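Local coordinates for Serine/threonine-protein kinase-like protein ACR4 (Arabidopsis thaliana, PDB 7A0J), which acts as a receptor kinase that pairs with the CLE40 peptide to control formative cell divisions in root meristems, its extracellular beta-propeller being the part described here, at residues 10-19 against 30-38; 52-61 against 91-101. All blocks are in the same frame, centred on the assembly; numbering follows the deposited sequence. Where two conformers were deposited one is given.

Interaction 1: residues 10-19 against 30-38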
loop_
_atom_site.group_PDB
_atom_site.type_symbol
_atom_site.label_atom_id
_atom_site.label_comp_id
_atom_site.label_asym_id
_atom_site.label_seq_id
_atom_site.Cartn_x
_atom_site.Cartn_y
_atom_site.Cartn_z
ATOM N N SER A 10 -5.312 4.585 -6.789
ATOM C CA SER A 10 -5.669 3.710 -7.935
ATOM C C SER A 10 -5.142 4.345 -9.225
ATOM O O SER A 10 -5.045 5.589 -9.266
ATOM C CB SER A 10 -7.153 3.471 -7.994
ATOM O OG SER A 10 -7.594 2.782 -6.834
ATOM N N TYR A 11 -4.815 3.515 -10.216
ATOM C CA TYR A 11 -4.110 3.915 -11.462
ATOM C C TYR A 11 -4.564 3.021 -12.620
ATOM O O TYR A 11 -5.415 2.136 -12.395
ATOM C CB TYR A 11 -2.597 3.832 -11.235
ATOM C CG TYR A 11 -2.149 2.568 -10.547
ATOM C CD1 TYR A 11 -2.112 2.483 -9.164
ATOM C CD2 TYR A 11 -1.796 1.443 -11.274
ATOM C CE1 TYR A 11 -1.719 1.319 -8.522
ATOM C CE2 TYR A 11 -1.399 0.272 -10.648
ATOM C CZ TYR A 11 -1.360 0.210 -9.267
ATOM O OH TYR A 11 -0.973 -0.939 -8.642
ATOM N N GLY A 12 -4.019 3.264 -13.818
ATOM C CA GLY A 12 -4.307 2.497 -15.045
ATOM C C GLY A 12 -5.118 3.300 -16.046
ATOM O O GLY A 12 -5.337 4.506 -15.805
ATOM N N GLU A 13 -5.555 2.648 -17.127
ATOM C CA GLU A 13 -6.241 3.275 -18.291
ATOM C C GLU A 13 -7.604 3.843 -17.869
ATOM O O GLU A 13 -8.071 4.786 -18.536
ATOM C CB GLU A 13 -6.403 2.258 -19.422
ATOM C CG GLU A 13 -5.088 1.868 -20.071
ATOM C CD GLU A 13 -5.230 0.995 -21.306
ATOM O OE1 GLU A 13 -6.069 0.073 -21.281
ATOM O OE2 GLU A 13 -4.506 1.243 -22.292
ATOM N N GLY A 14 -8.210 3.291 -16.812
ATOM C CA GLY A 14 -9.485 3.762 -16.233
ATOM C C GLY A 14 -9.367 5.145 -15.609
ATOM O O GLY A 14 -10.411 5.803 -15.450
ATOM N N GLY A 15 -8.149 5.569 -15.252
ATOM C CA GLY A 15 -7.865 6.888 -14.653
ATOM C C GLY A 15 -7.095 6.771 -13.347
ATOM O O GLY A 15 -6.806 5.635 -12.921
ATOM N N SER A 16 -6.773 7.913 -12.735
ATOM C CA SER A 16 -5.981 8.038 -11.484
ATOM C C SER A 16 -6.898 8.520 -10.358
ATOM O O SER A 16 -7.591 9.536 -10.569
ATOM C CB SER A 16 -4.833 8.987 -11.679
ATOM O OG SER A 16 -5.300 10.236 -12.164
ATOM N N VAL A 17 -6.903 7.826 -9.218
ATOM C CA VAL A 17 -7.744 8.193 -8.041
ATOM C C VAL A 17 -6.896 8.119 -6.767
ATOM O O VAL A 17 -6.126 7.154 -6.609
ATOM C CB VAL A 17 -9.003 7.311 -7.939
ATOM C CG1 VAL A 17 -9.823 7.630 -6.700
ATOM C CG2 VAL A 17 -9.866 7.430 -9.185
ATOM N N PHE A 18 -7.055 9.122 -5.904
ATOM C CA PHE A 18 -6.554 9.158 -4.509
ATOM C C PHE A 18 -7.762 9.018 -3.580
ATOM O O PHE A 18 -8.745 9.765 -3.763
ATOM C CB PHE A 18 -5.786 10.458 -4.261
ATOM C CG PHE A 18 -5.393 10.715 -2.829
ATOM C CD1 PHE A 18 -6.288 11.287 -1.937
ATOM C CD2 PHE A 18 -4.120 10.403 -2.375
ATOM C CE1 PHE A 18 -5.923 11.530 -0.621
ATOM C CE2 PHE A 18 -3.756 10.647 -1.059
ATOM C CZ PHE A 18 -4.659 11.210 -0.185
ATOM N N CYS A 19 -7.703 8.073 -2.640
ATOM C CA CYS A 19 -8.709 7.902 -1.559
ATOM C C CYS A 19 -8.007 8.006 -0.203
ATOM O O CYS A 19 -6.869 7.510 -0.083
ATOM C CB CYS A 19 -9.451 6.577 -1.685
ATOM S SG CYS A 19 -10.307 6.385 -3.270
ATOM N N VAL A 30 -13.064 9.320 1.412
ATOM C CA VAL A 30 -13.284 10.347 0.352
ATOM C C VAL A 30 -12.275 10.058 -0.764
ATOM O O VAL A 30 -11.102 9.784 -0.434
ATOM C CB VAL A 30 -13.136 11.778 0.906
ATOM C CG1 VAL A 30 -13.226 12.829 -0.190
ATOM C CG2 VAL A 30 -14.154 12.064 2.000
ATOM N N CYS A 31 -12.725 10.084 -2.021
ATOM C CA CYS A 31 -11.889 9.814 -3.221
ATOM C C CYS A 31 -11.931 11.018 -4.165
ATOM O O CYS A 31 -12.962 11.719 -4.194
ATOM C CB CYS A 31 -12.343 8.552 -3.947
ATOM S SG CYS A 31 -12.206 7.054 -2.940
ATOM N N TYR A 32 -10.832 11.246 -4.884
ATOM C CA TYR A 32 -10.681 12.277 -5.942
ATOM C C TYR A 32 -9.920 11.666 -7.121
ATOM O O TYR A 32 -8.883 11.028 -6.872
ATOM C CB TYR A 32 -9.915 13.495 -5.423
ATOM C CG TYR A 32 -10.472 14.131 -4.176
ATOM C CD1 TYR A 32 -11.572 14.969 -4.234
ATOM C CD2 TYR A 32 -9.893 13.904 -2.937
ATOM C CE1 TYR A 32 -12.086 15.565 -3.094
ATOM C CE2 TYR A 32 -10.392 14.496 -1.788
ATOM C CZ TYR A 32 -11.494 15.328 -1.867
ATOM O OH TYR A 32 -11.996 15.916 -0.741
ATOM N N GLY A 33 -10.404 11.864 -8.351
ATOM C CA GLY A 33 -9.675 11.456 -9.565
ATOM C C GLY A 33 -10.581 11.093 -10.729
ATOM O O GLY A 33 -11.816 11.179 -10.587
ATOM N N SER A 34 -9.965 10.650 -11.828
ATOM C CA SER A 34 -10.566 10.551 -13.183
ATOM C C SER A 34 -11.210 9.179 -13.429
ATOM O O SER A 34 -11.862 9.043 -14.471
ATOM C CB SER A 34 -9.527 10.866 -14.231
ATOM O OG SER A 34 -8.372 10.059 -14.056
ATOM N N ASN A 35 -11.040 8.201 -12.530
ATOM C CA ASN A 35 -11.722 6.878 -12.634
ATOM C C ASN A 35 -13.118 7.007 -12.013
ATOM O O ASN A 35 -13.230 6.942 -10.772
ATOM C CB ASN A 35 -10.915 5.733 -12.014
ATOM C CG ASN A 35 -11.488 4.367 -12.342
ATOM O OD1 ASN A 35 -12.702 4.182 -12.338
ATOM N ND2 ASN A 35 -10.628 3.401 -12.622
ATOM N N SER A 36 -14.137 7.185 -12.860
ATOM C CA SER A 36 -15.548 7.440 -12.467
ATOM C C SER A 36 -16.134 6.220 -11.748
ATOM O O SER A 36 -16.953 6.420 -10.833
ATOM C CB SER A 36 -16.374 7.829 -13.664
ATOM O OG SER A 36 -15.900 9.048 -14.213
ATOM N N ALA A 37 -15.734 5.006 -12.141
ATOM C CA ALA A 37 -16.147 3.746 -11.483
ATOM C C ALA A 37 -15.796 3.826 -9.994
ATOM O O ALA A 37 -16.680 3.551 -9.161
ATOM C CB ALA A 37 -15.501 2.555 -12.150
ATOM N N ILE A 38 -14.561 4.226 -9.677
ATOM C CA ILE A 38 -14.065 4.342 -8.274
ATOM C C ILE A 38 -14.745 5.546 -7.609
ATOM O O ILE A 38 -15.301 5.369 -6.511
ATOM C CB ILE A 38 -12.525 4.431 -8.226
ATOM C CG1 ILE A 38 -11.874 3.180 -8.821
ATOM C CG2 ILE A 38 -12.041 4.688 -6.805
ATOM C CD1 ILE A 38 -10.373 3.266 -8.938
HETATM O O HOH W 1 -7.988 3.405 -12.477
#

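Interaction 2: residues 52-61 against 91-101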
loop_
_atom_site.group_PDB
_atom_site.type_symbol
_atom_site.label_atom_id
_atom_site.label_comp_id
_atom_site.label_asym_id
_atom_site.label_seq_id
_atom_site.Cartn_x
_atom_site.Cartn_y
_atom_site.Cartn_z
ATOM N N THR A 52 -6.019 0.485 0.219
ATOM C CA THR A 52 -4.963 0.044 -0.731
ATOM C C THR A 52 -5.572 -0.018 -2.137
ATOM O O THR A 52 -6.684 -0.567 -2.272
ATOM C CB THR A 52 -4.341 -1.284 -0.279
ATOM O OG1 THR A 52 -3.270 -1.602 -1.167
ATOM C CG2 THR A 52 -5.330 -2.429 -0.236
ATOM N N GLY A 53 -4.873 0.536 -3.132
ATOM C CA GLY A 53 -5.377 0.693 -4.510
ATOM C C GLY A 53 -4.547 -0.083 -5.515
ATOM O O GLY A 53 -3.350 -0.322 -5.252
ATOM N N GLY A 54 -5.170 -0.464 -6.631
ATOM C CA GLY A 54 -4.518 -1.156 -7.759
ATOM C C GLY A 54 -4.953 -0.568 -9.085
ATOM O O GLY A 54 -5.385 0.602 -9.095
ATOM N N ASP A 55 -4.853 -1.353 -10.159
ATOM C CA ASP A 55 -5.256 -0.944 -11.530
ATOM C C ASP A 55 -6.776 -1.102 -11.667
ATOM O O ASP A 55 -7.242 -2.252 -11.783
ATOM C CB ASP A 55 -4.499 -1.746 -12.593
ATOM C CG ASP A 55 -4.644 -1.179 -13.995
ATOM O OD1 ASP A 55 -5.725 -0.639 -14.300
ATOM O OD2 ASP A 55 -3.673 -1.277 -14.767
ATOM N N GLY A 56 -7.507 0.018 -11.641
ATOM C CA GLY A 56 -8.956 0.084 -11.913
ATOM C C GLY A 56 -9.808 -0.103 -10.668
ATOM O O GLY A 56 -11.045 -0.090 -10.807
ATOM N N PHE A 57 -9.204 -0.263 -9.486
ATOM C CA PHE A 57 -9.952 -0.556 -8.234
ATOM C C PHE A 57 -9.254 0.049 -7.013
ATOM O O PHE A 57 -8.012 0.136 -6.983
ATOM C CB PHE A 57 -10.139 -2.065 -8.067
ATOM C CG PHE A 57 -8.863 -2.834 -7.847
ATOM C CD1 PHE A 57 -8.154 -3.361 -8.914
ATOM C CD2 PHE A 57 -8.372 -3.035 -6.567
ATOM C CE1 PHE A 57 -6.979 -4.066 -8.706
ATOM C CE2 PHE A 57 -7.196 -3.740 -6.359
ATOM C CZ PHE A 57 -6.503 -4.255 -7.429
ATOM N N MET A 58 -10.067 0.465 -6.041
ATOM C CA MET A 58 -9.663 0.837 -4.661
ATOM C C MET A 58 -10.236 -0.223 -3.714
ATOM O O MET A 58 -11.381 -0.658 -3.956
ATOM C CB MET A 58 -10.215 2.221 -4.297
ATOM C CG MET A 58 -9.888 2.679 -2.887
ATOM S SD MET A 58 -8.116 2.710 -2.521
ATOM C CE MET A 58 -7.523 3.936 -3.687
ATOM N N CYS A 59 -9.454 -0.661 -2.722
ATOM C CA CYS A 59 -9.933 -1.597 -1.667
ATOM C C CYS A 59 -9.664 -1.000 -0.284
ATOM O O CYS A 59 -8.779 -0.131 -0.168
ATOM C CB CYS A 59 -9.297 -2.980 -1.756
ATOM S SG CYS A 59 -9.409 -3.747 -3.393
ATOM N N GLY A 60 -10.435 -1.455 0.700
ATOM C CA GLY A 60 -10.298 -1.068 2.113
ATOM C C GLY A 60 -10.601 -2.238 3.029
ATOM O O GLY A 60 -11.317 -3.162 2.592
ATOM N N LEU A 61 -10.048 -2.215 4.241
ATOM C CA LEU A 61 -10.416 -3.148 5.336
ATOM C C LEU A 61 -11.592 -2.531 6.101
ATOM O O LEU A 61 -11.393 -1.467 6.716
ATOM C CB LEU A 61 -9.200 -3.371 6.240
ATOM C CG LEU A 61 -9.397 -4.362 7.387
ATOM C CD1 LEU A 61 -9.926 -5.695 6.876
ATOM C CD2 LEU A 61 -8.097 -4.562 8.152
ATOM N N TYR A 91 -9.875 -10.113 8.860
ATOM C CA TYR A 91 -8.530 -9.788 8.320
ATOM C C TYR A 91 -7.937 -8.615 9.107
ATOM O O TYR A 91 -8.701 -7.738 9.559
ATOM C CB TYR A 91 -8.627 -9.509 6.817
ATOM C CG TYR A 91 -8.981 -10.726 6.001
ATOM C CD1 TYR A 91 -10.296 -11.139 5.863
ATOM C CD2 TYR A 91 -7.997 -11.492 5.395
ATOM C CE1 TYR A 91 -10.628 -12.270 5.134
ATOM C CE2 TYR A 91 -8.309 -12.625 4.661
ATOM C CZ TYR A 91 -9.631 -13.015 4.529
ATOM O OH TYR A 91 -9.951 -14.129 3.806
ATOM N N LEU A 92 -6.611 -8.622 9.278
ATOM C CA LEU A 92 -5.843 -7.581 10.017
ATOM C C LEU A 92 -5.361 -6.507 9.037
ATOM O O LEU A 92 -5.331 -5.324 9.430
ATOM C CB LEU A 92 -4.658 -8.244 10.727
ATOM C CG LEU A 92 -5.018 -9.317 11.753
ATOM C CD1 LEU A 92 -3.766 -9.999 12.285
ATOM C CD2 LEU A 92 -5.831 -8.728 12.896
ATOM N N GLU A 93 -4.982 -6.911 7.820
ATOM C CA GLU A 93 -4.407 -6.022 6.775
ATOM C C GLU A 93 -4.881 -6.463 5.388
ATOM O O GLU A 93 -5.250 -7.641 5.227
ATOM C CB GLU A 93 -2.878 -6.060 6.806
ATOM C CG GLU A 93 -2.278 -5.638 8.134
ATOM C CD GLU A 93 -0.761 -5.580 8.143
ATOM O OE1 GLU A 93 -0.170 -5.358 7.066
ATOM O OE2 GLU A 93 -0.173 -5.761 9.226
ATOM N N VAL A 94 -4.858 -5.530 4.433
ATOM C CA VAL A 94 -5.053 -5.785 2.976
ATOM C C VAL A 94 -3.970 -5.011 2.220
ATOM O O VAL A 94 -3.657 -3.880 2.632
ATOM C CB VAL A 94 -6.471 -5.397 2.506
ATOM C CG1 VAL A 94 -7.527 -6.320 3.095
ATOM C CG2 VAL A 94 -6.807 -3.944 2.808
ATOM N N SER A 95 -3.408 -5.615 1.172
ATOM C CA SER A 95 -2.437 -4.979 0.244
ATOM C C SER A 95 -2.832 -5.315 -1.197
ATOM O O SER A 95 -2.996 -6.514 -1.499
ATOM C CB SER A 95 -1.025 -5.409 0.549
ATOM O OG SER A 95 -0.887 -6.814 0.421
ATOM N N ALA A 96 -2.987 -4.287 -2.036
ATOM C CA ALA A 96 -3.410 -4.393 -3.450
ATOM C C ALA A 96 -2.208 -4.134 -4.363
ATOM O O ALA A 96 -1.580 -3.067 -4.225
ATOM C CB ALA A 96 -4.527 -3.417 -3.726
ATOM N N GLY A 97 -1.897 -5.093 -5.239
ATOM C CA GLY A 97 -0.958 -4.924 -6.361
ATOM C C GLY A 97 -1.663 -4.297 -7.550
ATOM O O GLY A 97 -2.651 -3.571 -7.332
ATOM N N ASP A 98 -1.185 -4.567 -8.766
ATOM C CA ASP A 98 -1.808 -4.081 -10.025
ATOM C C ASP A 98 -3.134 -4.819 -10.240
ATOM O O ASP A 98 -4.163 -4.137 -10.418
ATOM C CB ASP A 98 -0.865 -4.259 -11.219
ATOM C CG ASP A 98 0.377 -3.384 -11.166
ATOM O OD1 ASP A 98 0.388 -2.422 -10.370
ATOM O OD2 ASP A 98 1.322 -3.668 -11.925
ATOM N N TYR A 99 -3.102 -6.156 -10.206
ATOM C CA TYR A 99 -4.220 -7.049 -10.610
ATOM C C TYR A 99 -4.468 -8.128 -9.548
ATOM O O TYR A 99 -5.000 -9.194 -9.902
ATOM C CB TYR A 99 -3.913 -7.700 -11.962
ATOM C CG TYR A 99 -3.365 -6.758 -13.003
ATOM C CD1 TYR A 99 -4.148 -5.740 -13.526
ATOM C CD2 TYR A 99 -2.066 -6.881 -13.471
ATOM C CE1 TYR A 99 -3.655 -4.871 -14.487
ATOM C CE2 TYR A 99 -1.557 -6.017 -14.428
ATOM C CZ TYR A 99 -2.354 -5.008 -14.939
ATOM O OH TYR A 99 -1.865 -4.151 -15.882
ATOM N N HIS A 100 -4.114 -7.862 -8.287
ATOM C CA HIS A 100 -4.299 -8.818 -7.164
ATOM C C HIS A 100 -4.500 -8.064 -5.846
ATOM O O HIS A 100 -4.028 -6.918 -5.728
ATOM C CB HIS A 100 -3.126 -9.812 -7.096
ATOM C CG HIS A 100 -2.004 -9.371 -6.215
ATOM N ND1 HIS A 100 -0.917 -8.668 -6.693
ATOM C CD2 HIS A 100 -1.805 -9.520 -4.888
ATOM C CE1 HIS A 100 -0.092 -8.409 -5.699
ATOM N NE2 HIS A 100 -0.617 -8.915 -4.580
ATOM N N LEU A 101 -5.182 -8.713 -4.900
ATOM C CA LEU A 101 -5.364 -8.255 -3.499
ATOM C C LEU A 101 -4.996 -9.409 -2.562
ATOM O O LEU A 101 -5.428 -10.541 -2.839
ATOM C CB LEU A 101 -6.823 -7.830 -3.306
ATOM C CG LEU A 101 -7.210 -7.436 -1.882
ATOM C CD1 LEU A 101 -6.507 -6.153 -1.471
ATOM C CD2 LEU A 101 -8.718 -7.284 -1.755
HETATM O O HOH W 2 -0.893 -1.628 -14.069
#

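Interaction 1: residues 10-19 against 30-38
Val17 packs against the side chains of both Asn35 and Ile38, each of its methyls serving a different partner. CG2, beside the backbone nitrogen, meets Asn35 CB at 3.5 Å, the two side chains crossing at about a right angle; the side chains of Val17 and Ile38 instead pass in opposite directions, Val17 CG1, anti to the backbone nitrogen (chi1 177°), touching Ile38 CG2. The far end of Ile38 brings its CD1 to Ser10 CB in the conformer given, while Ser10 OG turns to Phe57 O beyond the segments. Next along the hairpin, Cys19 and Cys31 face each other as a non-hydrogen-bonded antiparallel pair, their SG atoms joined at 2.0 Å; Phe18 and Tyr32, on the other face, are the hydrogen-bonded pair, with Phe18 N to Tyr32 O and Tyr32 N to Phe18 O both 2.8 Å. Past Val17, Ser16 and Ser34 are joined twice: Ser34 N donates to Ser16 O, and Ser16 N to Ser34 OG at 3.0 Å. Asn35 caps the short helix: its OD1 accepts from Ile38 N, which sits above the carbonyl plane, 50° out of it. Its ND2 donates to a water at 2.6 Å that also reaches Tyr11 O and Gly15 O; together the two bonds are consistent with ND2 facing the Gly12-Gly15 turn and OD1 the helix. With alanine at this position the helix is likely to lose its N-cap and the water its ND2 donor. Thus a disulfide locks the strands of this propeller-blade hairpin, and a single amide couples turn to helix start.

Interaction 2: residues 52-61 against 91-101
Thr52 meets strand 93-96 with both branches of its side chain, and the two do different work. OG1, anti to the backbone nitrogen (chi1 -176°), accepts from Ala96 N at 2.8 Å, the N-H...O angle being 154°, while CG2 packs against Val94 CG2 at 3.7 Å and approaches Leu101 CD1. A side chain therefore supplies the acceptor that a neighbouring strand would offer within a sheet. Phe57 meets the second segment with the far part of its ring: CE2 rests on Ala96 CB at 3.8 Å, CE1 comes to 3.3 Å from Asp98 O, and His100 O lies at the ring edge, near its plane. One face of the ring is covered by Gly54 CA of its own hairpin. Asp98 O also accepts a hydrogen bond from Asp55 N at 2.9 Å. Beside that bond Asp55 and Tyr99 run alongside each other in the same direction, carboxylate and ring planes 28° apart, and a water donates to Asp55 OD2. At the other end Leu61 crosses Tyr91 at about a right angle; its CD1 touches Tyr91 CB, and its CD2 comes to 3.1 Å from Leu92 O. Cys59 SG, in disulfide linkage with Cys70, packs on Leu101 CD2 in the conformer given. Such face-to-face packing of antiparallel sheets is how successive blades of a beta-propeller meet. Here the chemistry is a largely buried mix of apolar packing and side chains set against backbone carbonyls, with two hydrogen bonds, from Ala96 N and Asp55 N, satisfying polar groups between the blades and probably fixing how one sheet lies along the other.

From the N terminus, the chain first closes interaction 1, a hairpin contact within repeat 1 in which 10-19 is met by 30-38 after only a short connection. The helix 36-41 then leads into strand 48-53, where interaction 2 opens; it closes when 91-101 returns against 52-61, a longer excursion that takes in strand 68-72. The contacts are thus in series, neither nested nor crossed: the first holds one sheet together, the second joins two adjacent sheets. Their centres are 13 Å apart, and besides the serine already tied to Phe57 they touch through a probable hydrogen bond between Tyr11 OH and Asp98 OD1, tying three consecutive sheets of the propeller together.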